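Local structure of type II restriction enzyme AgeI (Thalassobius gelatinovorus, 5DWA) at residues 125-130 against 137-142; 146-151 against 157-162; 164-169 against 176-181; 183-186 against 191-194. The protein cuts double-stranded DNA at the sequence 5'-ACCGGT-3', cleaving after the first A, as a P-subtype type II restriction endonuclease of the PD-(D/E)XK class. All coordinates share one frame; numbering follows the deposited sequence. Where two conformers were deposited one is given.

Contact 1: residues 125-130 against 137-142; sequences LALTRM and GSRKVD. With nucleotides of chain C.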
loop_
_atom_site.group_PDB
_atom_site.type_symbol
_atom_site.label_atom_id
_atom_site.label_comp_id
_atom_site.label_asym_id
_atom_site.label_seq_id
_atom_site.Cartn_x
_atom_site.Cartn_y
_atom_site.Cartn_z
ATOM N N LEU A 125 15.223 14.935 -11.205
ATOM C CA LEU A 125 16.243 15.946 -10.943
ATOM C C LEU A 125 16.461 16.119 -9.448
ATOM O O LEU A 125 17.600 16.215 -8.979
ATOM C CB LEU A 125 15.855 17.282 -11.591
ATOM C CG LEU A 125 16.783 18.466 -11.314
ATOM C CD1 LEU A 125 18.171 18.228 -11.889
ATOM C CD2 LEU A 125 16.184 19.734 -11.896
ATOM N N ALA A 126 15.368 16.121 -8.692
ATOM C CA ALA A 126 15.461 16.280 -7.252
ATOM C C ALA A 126 16.299 15.167 -6.623
ATOM O O ALA A 126 17.181 15.437 -5.805
ATOM C CB ALA A 126 14.069 16.318 -6.636
ATOM N N LEU A 127 16.031 13.919 -7.011
ATOM C CA LEU A 127 16.773 12.777 -6.482
ATOM C C LEU A 127 18.246 12.843 -6.898
ATOM O O LEU A 127 19.129 12.490 -6.121
ATOM C CB LEU A 127 16.150 11.456 -6.946
ATOM C CG LEU A 127 14.743 11.211 -6.393
ATOM C CD1 LEU A 127 14.177 9.883 -6.880
ATOM C CD2 LEU A 127 14.754 11.271 -4.872
ATOM N N THR A 128 18.495 13.302 -8.121
ATOM C CA THR A 128 19.862 13.445 -8.610
ATOM C C THR A 128 20.620 14.468 -7.786
ATOM O O THR A 128 21.772 14.237 -7.391
ATOM C CB THR A 128 19.891 13.857 -10.085
ATOM O OG1 THR A 128 19.250 12.842 -10.867
ATOM C CG2 THR A 128 21.336 14.052 -10.565
ATOM N N ARG A 129 19.973 15.596 -7.523
ATOM C CA ARG A 129 20.585 16.646 -6.722
ATOM C C ARG A 129 20.771 16.189 -5.279
ATOM O O ARG A 129 21.722 16.597 -4.619
ATOM C CB ARG A 129 19.746 17.924 -6.794
ATOM C CG ARG A 129 19.692 18.530 -8.193
ATOM C CD ARG A 129 18.710 19.687 -8.259
ATOM N NE ARG A 129 19.106 20.775 -7.369
ATOM C CZ ARG A 129 18.291 21.395 -6.518
ATOM N NH1 ARG A 129 17.017 21.028 -6.411
ATOM N NH2 ARG A 129 18.757 22.372 -5.751
ATOM N N MET A 130 19.877 15.318 -4.802
ATOM C CA MET A 130 20.002 14.729 -3.471
ATOM C C MET A 130 21.166 13.762 -3.366
ATOM O O MET A 130 21.659 13.489 -2.270
ATOM C CB MET A 130 18.723 13.982 -3.088
ATOM C CG MET A 130 17.607 14.849 -2.584
ATOM S SD MET A 130 16.236 13.814 -2.052
ATOM C CE MET A 130 14.955 15.052 -1.882
ATOM N N GLY A 137 14.642 1.850 -3.852
ATOM C CA GLY A 137 13.658 2.409 -2.937
ATOM C C GLY A 137 13.679 3.922 -2.744
ATOM O O GLY A 137 12.788 4.478 -2.093
ATOM N N SER A 138 14.670 4.595 -3.325
ATOM C CA SER A 138 14.879 6.022 -3.058
ATOM C C SER A 138 13.773 6.946 -3.585
ATOM O O SER A 138 13.673 8.093 -3.156
ATOM C CB SER A 138 16.227 6.470 -3.636
ATOM O OG SER A 138 16.211 6.429 -5.051
ATOM N N ARG A 139 12.935 6.459 -4.495
ATOM C CA ARG A 139 11.867 7.297 -5.047
ATOM C C ARG A 139 10.789 7.675 -4.035
ATOM O O ARG A 139 10.044 8.636 -4.249
ATOM C CB ARG A 139 11.199 6.602 -6.236
ATOM C CG ARG A 139 12.151 6.279 -7.376
ATOM C CD ARG A 139 11.437 6.301 -8.721
ATOM N NE ARG A 139 11.874 7.415 -9.560
ATOM C CZ ARG A 139 11.068 8.366 -10.022
ATOM N NH1 ARG A 139 9.774 8.344 -9.737
ATOM N NH2 ARG A 139 11.554 9.336 -10.780
ATOM N N LYS A 140 10.707 6.930 -2.938
ATOM C CA LYS A 140 9.645 7.167 -1.952
ATOM C C LYS A 140 10.018 8.314 -1.020
ATOM O O LYS A 140 10.362 8.116 0.154
ATOM C CB LYS A 140 9.336 5.892 -1.151
ATOM C CG LYS A 140 8.128 5.984 -0.210
ATOM C CD LYS A 140 6.859 6.479 -0.913
ATOM C CE LYS A 140 5.611 6.102 -0.098
ATOM N NZ LYS A 140 4.395 6.838 -0.537
ATOM N N VAL A 141 9.962 9.520 -1.577
ATOM C CA VAL A 141 10.096 10.761 -0.822
ATOM C C VAL A 141 9.236 11.771 -1.563
ATOM O O VAL A 141 9.147 11.718 -2.790
ATOM C CB VAL A 141 11.571 11.204 -0.694
ATOM C CG1 VAL A 141 12.190 11.475 -2.056
ATOM C CG2 VAL A 141 11.688 12.409 0.222
ATOM N N ASP A 142 8.578 12.666 -0.834
ATOM C CA ASP A 142 7.484 13.437 -1.424
ATOM C C ASP A 142 7.759 14.917 -1.667
ATOM O O ASP A 142 7.378 15.454 -2.700
ATOM C CB ASP A 142 6.249 13.279 -0.534
ATOM C CG ASP A 142 5.930 11.829 -0.272
ATOM O OD1 ASP A 142 5.849 11.066 -1.255
ATOM O OD2 ASP A 142 5.804 11.445 0.904
ATOM P P DC C 5 2.836 6.011 -3.146
ATOM O OP1 DC C 5 4.049 6.862 -3.061
ATOM O OP2 DC C 5 2.891 4.602 -2.704
ATOM O "O5'" DC C 5 1.657 6.749 -2.365
ATOM C "C5'" DC C 5 1.362 8.106 -2.645
ATOM C "C4'" DC C 5 -0.133 8.304 -2.772
ATOM O "O4'" DC C 5 -0.597 7.634 -3.948
ATOM C "C3'" DC C 5 -0.929 7.709 -1.629
ATOM O "O3'" DC C 5 -1.070 8.689 -0.629
ATOM C "C2'" DC C 5 -2.279 7.361 -2.282
ATOM C "C1'" DC C 5 -1.940 7.216 -3.774
ATOM N N1 DC C 5 -2.058 5.821 -4.317
ATOM C C2 DC C 5 -3.022 5.531 -5.290
ATOM O O2 DC C 5 -3.767 6.432 -5.674
ATOM N N3 DC C 5 -3.107 4.273 -5.788
ATOM C C4 DC C 5 -2.272 3.321 -5.345
ATOM N N4 DC C 5 -2.387 2.096 -5.868
ATOM C C5 DC C 5 -1.275 3.597 -4.365
ATOM C C6 DC C 5 -1.204 4.840 -3.879
#

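Contact 2: residues 146-151 against 157-162; sequences EKQGGG and EGFGVV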
loop_
_atom_site.group_PDB
_atom_site.type_symbol
_atom_site.label_atom_id
_atom_site.label_comp_id
_atom_site.label_asym_id
_atom_site.label_seq_id
_atom_site.Cartn_x
_atom_site.Cartn_y
_atom_site.Cartn_z
ATOM N N GLU A 146 14.993 22.654 0.602
ATOM C CA GLU A 146 16.160 23.370 0.091
ATOM C C GLU A 146 16.508 24.544 0.987
ATOM O O GLU A 146 15.643 25.097 1.666
ATOM C CB GLU A 146 15.911 23.869 -1.328
ATOM C CG GLU A 146 15.784 22.778 -2.374
ATOM C CD GLU A 146 15.421 23.337 -3.731
ATOM O OE1 GLU A 146 14.364 23.994 -3.845
ATOM O OE2 GLU A 146 16.200 23.137 -4.687
ATOM N N LYS A 147 17.777 24.935 0.956
ATOM C CA LYS A 147 18.269 26.052 1.747
ATOM C C LYS A 147 19.088 26.964 0.851
ATOM O O LYS A 147 19.991 26.502 0.161
ATOM C CB LYS A 147 19.111 25.549 2.918
ATOM C CG LYS A 147 19.935 26.615 3.626
ATOM C CD LYS A 147 19.111 27.387 4.636
ATOM C CE LYS A 147 19.985 28.324 5.456
ATOM N NZ LYS A 147 19.235 28.896 6.608
ATOM N N GLN A 148 18.769 28.252 0.838
ATOM C CA GLN A 148 19.538 29.189 0.023
ATOM C C GLN A 148 20.939 29.341 0.604
ATOM O O GLN A 148 21.098 29.628 1.791
ATOM C CB GLN A 148 18.835 30.536 -0.057
ATOM C CG GLN A 148 19.464 31.484 -1.063
ATOM C CD GLN A 148 18.602 32.696 -1.306
ATOM O OE1 GLN A 148 18.073 33.288 -0.366
ATOM N NE2 GLN A 148 18.431 33.059 -2.574
ATOM N N GLY A 149 21.951 29.119 -0.229
ATOM C CA GLY A 149 23.329 29.182 0.224
ATOM C C GLY A 149 23.791 27.952 0.985
ATOM O O GLY A 149 24.898 27.921 1.526
ATOM N N GLY A 150 22.944 26.929 1.033
ATOM C CA GLY A 150 23.294 25.687 1.696
ATOM C C GLY A 150 22.991 24.484 0.825
ATOM O O GLY A 150 22.618 24.632 -0.336
ATOM N N GLY A 151 23.165 23.292 1.384
ATOM C CA GLY A 151 22.800 22.071 0.695
ATOM C C GLY A 151 23.678 21.717 -0.482
ATOM O O GLY A 151 24.781 22.251 -0.635
ATOM N N GLU A 157 18.910 30.078 -8.287
ATOM C CA GLU A 157 18.717 31.077 -7.237
ATOM C C GLU A 157 19.562 30.798 -5.994
ATOM O O GLU A 157 19.480 31.532 -5.009
ATOM C CB GLU A 157 17.246 31.149 -6.827
ATOM C CG GLU A 157 16.256 31.052 -7.967
ATOM C CD GLU A 157 14.988 30.325 -7.552
ATOM O OE1 GLU A 157 13.992 31.000 -7.209
ATOM O OE2 GLU A 157 14.997 29.073 -7.557
ATOM N N GLY A 158 20.355 29.733 -6.030
ATOM C CA GLY A 158 21.229 29.409 -4.916
ATOM C C GLY A 158 20.645 28.432 -3.901
ATOM O O GLY A 158 21.244 28.192 -2.858
ATOM N N PHE A 159 19.475 27.878 -4.204
ATOM C CA PHE A 159 18.849 26.915 -3.297
ATOM C C PHE A 159 19.415 25.515 -3.529
ATOM O O PHE A 159 19.241 24.952 -4.606
ATOM C CB PHE A 159 17.334 26.897 -3.475
ATOM C CG PHE A 159 16.640 28.103 -2.919
ATOM C CD1 PHE A 159 16.109 28.085 -1.640
ATOM C CD2 PHE A 159 16.511 29.259 -3.677
ATOM C CE1 PHE A 159 15.462 29.188 -1.124
ATOM C CE2 PHE A 159 15.863 30.370 -3.166
ATOM C CZ PHE A 159 15.335 30.331 -1.884
ATOM N N GLY A 160 20.076 24.962 -2.515
ATOM C CA GLY A 160 20.604 23.609 -2.581
ATOM C C GLY A 160 19.768 22.662 -1.737
ATOM O O GLY A 160 19.178 23.077 -0.740
ATOM N N VAL A 161 19.731 21.394 -2.129
ATOM C CA VAL A 161 18.909 20.404 -1.431
ATOM C C VAL A 161 19.545 19.965 -0.116
ATOM O O VAL A 161 20.743 19.668 -0.061
ATOM C CB VAL A 161 18.659 19.155 -2.294
ATOM C CG1 VAL A 161 17.577 18.282 -1.655
ATOM C CG2 VAL A 161 18.249 19.551 -3.688
ATOM N N VAL A 162 18.738 19.910 0.941
ATOM C CA VAL A 162 19.235 19.547 2.261
ATOM C C VAL A 162 18.481 18.358 2.850
ATOM O O VAL A 162 18.858 17.835 3.900
ATOM C CB VAL A 162 19.131 20.722 3.247
ATOM C CG1 VAL A 162 20.079 21.849 2.852
ATOM C CG2 VAL A 162 17.697 21.228 3.307
#

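Contact 3: residues 164-169 against 176-181; sequences GIHAKV and SDDIPA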
loop_
_atom_site.group_PDB
_atom_site.type_symbol
_atom_site.label_atom_id
_atom_site.label_comp_id
_atom_site.label_asym_id
_atom_site.label_seq_id
_atom_site.Cartn_x
_atom_site.Cartn_y
_atom_site.Cartn_z
ATOM N N GLY A 164 14.443 15.853 2.620
ATOM C CA GLY A 164 13.119 15.660 2.079
ATOM C C GLY A 164 12.140 15.245 3.136
ATOM O O GLY A 164 12.503 14.856 4.250
ATOM N N ILE A 165 10.862 15.378 2.787
ATOM C CA ILE A 165 9.735 15.012 3.647
ATOM C C ILE A 165 8.991 13.798 3.083
ATOM O O ILE A 165 8.664 13.773 1.895
ATOM C CB ILE A 165 8.744 16.184 3.804
ATOM C CG1 ILE A 165 9.468 17.431 4.325
ATOM C CG2 ILE A 165 7.598 15.796 4.730
ATOM C CD1 ILE A 165 8.561 18.639 4.457
ATOM N N HIS A 166 8.764 12.791 3.932
ATOM C CA HIS A 166 7.847 11.704 3.661
ATOM C C HIS A 166 6.516 12.125 4.231
ATOM O O HIS A 166 6.362 12.178 5.453
ATOM C CB HIS A 166 8.364 10.427 4.308
ATOM C CG HIS A 166 9.769 10.126 3.921
ATOM N ND1 HIS A 166 10.083 9.316 2.852
ATOM C CD2 HIS A 166 10.950 10.579 4.413
ATOM C CE1 HIS A 166 11.397 9.266 2.715
ATOM N NE2 HIS A 166 11.945 10.034 3.642
ATOM N N ALA A 167 5.580 12.470 3.350
ATOM C CA ALA A 167 4.301 13.031 3.757
ATOM C C ALA A 167 3.246 11.950 3.663
ATOM O O ALA A 167 3.081 11.334 2.613
ATOM C CB ALA A 167 3.929 14.221 2.883
ATOM N N LYS A 168 2.569 11.678 4.771
ATOM C CA LYS A 168 1.548 10.639 4.775
ATOM C C LYS A 168 0.356 11.112 5.568
ATOM O O LYS A 168 0.495 11.496 6.723
ATOM C CB LYS A 168 2.062 9.328 5.386
ATOM C CG LYS A 168 3.458 8.926 4.958
ATOM C CD LYS A 168 3.714 7.466 5.250
ATOM C CE LYS A 168 3.080 6.571 4.193
ATOM N NZ LYS A 168 3.766 6.692 2.873
ATOM N N VAL A 169 -0.816 11.088 4.958
ATOM C CA VAL A 169 -2.026 11.349 5.725
ATOM C C VAL A 169 -2.171 10.309 6.835
ATOM O O VAL A 169 -2.436 10.648 7.987
ATOM C CB VAL A 169 -3.265 11.324 4.839
ATOM C CG1 VAL A 169 -4.544 11.270 5.693
ATOM C CG2 VAL A 169 -3.267 12.525 3.899
ATOM N N SER A 176 6.189 1.921 6.068
ATOM C CA SER A 176 7.329 1.039 5.849
ATOM C C SER A 176 7.916 1.226 4.449
ATOM O O SER A 176 9.108 0.986 4.238
ATOM C CB SER A 176 6.928 -0.422 6.068
ATOM O OG SER A 176 6.395 -0.605 7.366
ATOM N N ASP A 177 7.083 1.674 3.509
ATOM C CA ASP A 177 7.533 1.985 2.145
ATOM C C ASP A 177 8.600 3.074 2.159
ATOM O O ASP A 177 9.468 3.116 1.287
ATOM C CB ASP A 177 6.383 2.466 1.243
ATOM C CG ASP A 177 5.285 1.438 1.064
ATOM O OD1 ASP A 177 5.400 0.315 1.597
ATOM O OD2 ASP A 177 4.293 1.767 0.375
ATOM N N ASP A 178 8.502 3.974 3.133
ATOM C CA ASP A 178 9.409 5.119 3.229
ATOM C C ASP A 178 10.715 4.804 3.927
ATOM O O ASP A 178 11.673 5.546 3.798
ATOM C CB ASP A 178 8.744 6.266 3.984
ATOM C CG ASP A 178 7.541 6.819 3.262
ATOM O OD1 ASP A 178 7.715 7.800 2.501
ATOM O OD2 ASP A 178 6.436 6.270 3.460
ATOM N N ILE A 179 10.760 3.718 4.689
ATOM C CA ILE A 179 11.929 3.470 5.524
ATOM C C ILE A 179 13.226 3.252 4.724
ATOM O O ILE A 179 14.244 3.855 5.047
ATOM C CB ILE A 179 11.678 2.275 6.467
ATOM C CG1 ILE A 179 10.648 2.674 7.520
ATOM C CG2 ILE A 179 12.963 1.830 7.137
ATOM C CD1 ILE A 179 10.161 1.502 8.368
ATOM N N PRO A 180 13.198 2.430 3.658
ATOM C CA PRO A 180 14.480 2.303 2.948
ATOM C C PRO A 180 14.945 3.621 2.324
ATOM O O PRO A 180 16.122 3.941 2.429
ATOM C CB PRO A 180 14.182 1.250 1.873
ATOM C CG PRO A 180 13.051 0.443 2.451
ATOM C CD PRO A 180 12.204 1.457 3.163
ATOM N N ALA A 181 14.039 4.380 1.714
ATOM C CA ALA A 181 14.400 5.691 1.178
ATOM C C ALA A 181 14.963 6.581 2.276
ATOM O O ALA A 181 15.964 7.266 2.083
ATOM C CB ALA A 181 13.194 6.359 0.528
HETATM O O HOH W 1 5.354 8.931 1.739
#

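Contact 4: residues 183-186 against 191-194; sequences RIMM and LSVL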
loop_
_atom_site.group_PDB
_atom_site.type_symbol
_atom_site.label_atom_id
_atom_site.label_comp_id
_atom_site.label_asym_id
_atom_site.label_seq_id
_atom_site.Cartn_x
_atom_site.Cartn_y
_atom_site.Cartn_z
ATOM N N ARG A 183 16.381 5.799 5.194
ATOM C CA ARG A 183 17.695 5.376 5.649
ATOM C C ARG A 183 18.775 5.786 4.657
ATOM O O ARG A 183 19.864 6.204 5.046
ATOM C CB ARG A 183 17.724 3.866 5.860
ATOM C CG ARG A 183 16.941 3.404 7.060
ATOM C CD ARG A 183 17.028 1.896 7.202
ATOM N NE ARG A 183 16.220 1.413 8.314
ATOM C CZ ARG A 183 16.000 0.127 8.568
ATOM N NH1 ARG A 183 16.535 -0.804 7.789
ATOM N NH2 ARG A 183 15.253 -0.225 9.602
ATOM N N ILE A 184 18.462 5.671 3.369
ATOM C CA ILE A 184 19.406 6.061 2.327
ATOM C C ILE A 184 19.687 7.561 2.405
ATOM O O ILE A 184 20.840 7.994 2.372
ATOM C CB ILE A 184 18.872 5.680 0.932
ATOM C CG1 ILE A 184 18.942 4.161 0.746
ATOM C CG2 ILE A 184 19.655 6.380 -0.169
ATOM C CD1 ILE A 184 18.081 3.630 -0.395
ATOM N N MET A 185 18.627 8.357 2.524
ATOM C CA MET A 185 18.781 9.797 2.661
ATOM C C MET A 185 19.625 10.200 3.872
ATOM O O MET A 185 20.523 11.030 3.755
ATOM C CB MET A 185 17.409 10.462 2.747
ATOM C CG MET A 185 16.612 10.351 1.468
ATOM S SD MET A 185 14.886 10.850 1.661
ATOM C CE MET A 185 15.114 12.563 2.128
ATOM N N MET A 186 19.332 9.625 5.032
ATOM C CA MET A 186 20.049 9.977 6.251
ATOM C C MET A 186 21.510 9.555 6.128
ATOM O O MET A 186 22.402 10.248 6.613
ATOM C CB MET A 186 19.381 9.331 7.475
ATOM C CG MET A 186 17.934 9.789 7.694
ATOM S SD MET A 186 17.082 8.972 9.054
ATOM C CE MET A 186 17.886 9.749 10.449
ATOM N N LEU A 191 18.407 15.512 5.626
ATOM C CA LEU A 191 17.273 15.432 6.541
ATOM C C LEU A 191 16.195 14.563 5.907
ATOM O O LEU A 191 15.911 14.687 4.714
ATOM C CB LEU A 191 16.724 16.821 6.864
ATOM C CG LEU A 191 17.595 17.718 7.742
ATOM C CD1 LEU A 191 16.923 19.057 7.947
ATOM C CD2 LEU A 191 17.860 17.037 9.070
ATOM N N SER A 192 15.615 13.673 6.703
ATOM C CA SER A 192 14.521 12.831 6.226
ATOM C C SER A 192 13.389 12.871 7.242
ATOM O O SER A 192 13.417 12.164 8.249
ATOM C CB SER A 192 14.996 11.399 5.995
ATOM O OG SER A 192 13.935 10.576 5.541
ATOM N N VAL A 193 12.398 13.717 6.978
ATOM C CA VAL A 193 11.350 13.987 7.954
ATOM C C VAL A 193 10.086 13.222 7.598
ATOM O O VAL A 193 9.707 13.159 6.432
ATOM C CB VAL A 193 11.063 15.498 8.023
ATOM C CG1 VAL A 193 9.939 15.808 8.994
ATOM C CG2 VAL A 193 12.340 16.258 8.425
ATOM N N LEU A 194 9.460 12.613 8.605
ATOM C CA LEU A 194 8.124 12.049 8.455
ATOM C C LEU A 194 7.101 13.073 8.934
ATOM O O LEU A 194 7.064 13.404 10.116
ATOM C CB LEU A 194 8.000 10.748 9.260
ATOM C CG LEU A 194 6.652 10.033 9.168
ATOM C CD1 LEU A 194 6.390 9.581 7.742
ATOM C CD2 LEU A 194 6.614 8.844 10.131
#

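Contact 1: residues 125-130 against 137-142
L127, on helix 123-130, spreads its two methyls over V141 and R139 of the loop that leads to strand 143-148, an apolar contact that illustrates how a helix can back a DNA-binding turn. Its CD2 lies 3.8 Å from V141 CG1, the two side chains running alongside one another with opposed directions. The other methyl, CD1, comes to 3.9 Å from R139 CA and so rests on the backbone as well.

Backbone turns shape the loop. G137 to K140 form a type I turn, and K140 is then the centre of an inverse gamma turn closed by V141 N to R139 O at 2.8 Å. K123 NZ binds both R139 O and V141 O, and S138 OG bonds V132 O.

The ionic contact lies on the other side of the loop. CG of K140 is anti to the backbone N (chi1 -173°), and after a bend at chi2 (52°) the chain runs on to the DNA, where NZ bonds OP1 of DC5 of chain C and, weakly, O5'. A methionine in place of K140 would probably leave this phosphate without its ammonium mate. L127 and V141 thus form an apolar side, K140 a positive one toward the DNA backbone.

Contact 2: residues 146-151 against 157-162
K147 and G160 form the hydrogen-bonded pair of an antiparallel hairpin, flanked by the non-hydrogen-bonded pairs E146-V161 and Q148-F159, with the two short strand segments running at 142° to each other. K147 N gives a bond of 2.9 Å to G160 O, while K147 O takes G160 N and, from the opposite face of its carbonyl plane, the turn nitrogen G150 N. G149 N to G158 O continues the pairing beyond the strands.

Among the side chains, Q148 and F159 stack on each other. CB of Q148 stands over one face of the ring, 3.9 Å from its centroid, in a CH-pi contact; farther out the amide lies over the ring with the planes 23° apart. Its chain reaches this far because CG is anti to the backbone N and the rest is extended. NE2 then bonds E157 O at 3.1 Å, nearly straight (169° at the hydrogen) and in the amide plane, which fixes the rotation of the amide. E146 crosses F159 at about a right angle, CB to CB 4.0 Å, and its carboxylate forms salt bridges with R129 and R114; R114 is also salt-bridged to E157 and makes a cation-pi contact with F159. Where the chain turns away, V162 CG1 presses on G151 CA at 3.5 Å, tighter than usual. A CB on G151 or G160 would clash with the opposite segment.

The hairpin end therefore combines main-chain pairing with an aromatic ring overlaid by an amide and flanked by an arginine whose charge is matched by two glutamates, while bare glycines allow the close approach.

Contact 3: residues 164-169 against 176-181
D178, near the start of helix 178-187, meets H166 and K168 of the adjoining strand with successive atoms of one side chain. Its CB lies 3.5 Å from H166 ND1, already beside the imidazole. CG, turned anti to the carbonyl carbon (chi1 -64°), brings the carboxylate between the two strand residues, its plane almost perpendicular to the ring at 88°. At the tip the oxygens divide the work. OD1 accepts from H166 ND1 at 2.8 Å on its anti side; the bond is bent, 138° at the hydrogen, and OD1 also lies 3.3 Å from H166 CB. OD2 uses its syn lone pair for K168 NZ, a salt bridge of 2.8 Å that the lysine reaches by folding back at its third and fourth torsions. A water spans the pair, 3.0 Å from K168 NZ and 2.7 Å from D178 OD1.

One turn along the helix, A181 CB lies at the edge of the imidazole, near its plane. Elsewhere on the imidazole, H166 NE2 has a weak bond to S192 OG, and F234 meets the ring edge to face.

If D178 were an alanine, H166 ND1 and K168 NZ would probably lose the carboxylate that each bonds through its own oxygen, and both groups would be freer to turn. A single buried carboxylate thus orients two alternate residues of a central strand in the PD-(D/E)XK fold, next to the bound DNA, and ties that strand to its following helix.

Contact 4: residues 183-186 against 191-194
M185 and S192 meet where helix 178-187 packs on strand 191-196, a worked case of helix-on-sheet contact within a beta-alpha-beta unit. In the first shell the methionine makes two touches at its end: CE lies 3.4 Å from L191 O, and SD is 4.0 Å from S192 OG, a van der Waals approach. The bend at its third torsion (chi3 62°) turns the terminal methyl toward the strand backbone. From the next helical position M186 adds its CG, 3.8 Å from S192 CB, so that the small serine is met by both methionines.

The second shell sets these groups in place. S192 OG stands anti to its backbone N and is hydrogen-bonded to S182 OG, one turn before M186 on the same helix; S192 N is held by S235 OG. M185 also packs on H166 and V141, and M186 on S235 and R255. L191 points away from the helix and packs against helix 268-277, while its backbone pairs with strand 159-168.

Farther out, R183 forms a salt bridge with D233 and touches V136 of the second subunit. The chemistry is that of pliable thioether chains fitted round a serine: M185 supplies its sulfur and methyl, M186 its CG, and the buried serine hydroxyl is satisfied by a polar partner on the helix itself.

The four contacts follow in series along the chain. Contact 1 joins helix 123-130 to the loop before strand 143-148; contact 2 is the hairpin of that strand with strand 159-168; contacts 3 and 4 complete the beta-alpha-beta unit of strands 159-168 and 191-196 with helix 178-187. Contacts 3 and 4 are nearest, their centres 8 Å apart, whereas the centres of contacts 2 and 3, at opposite ends of strand 159-168, are 22 Å apart. The centre of contact 1 lies about 11 Å from those of 3 and 4, with D142 N probably hydrogen-bonded to I165 O. Contacts 1 and 3 touch the second subunit beside the DNA; contact 2, about 18 Å from the DNA at nearest atoms, touches no other protein chain.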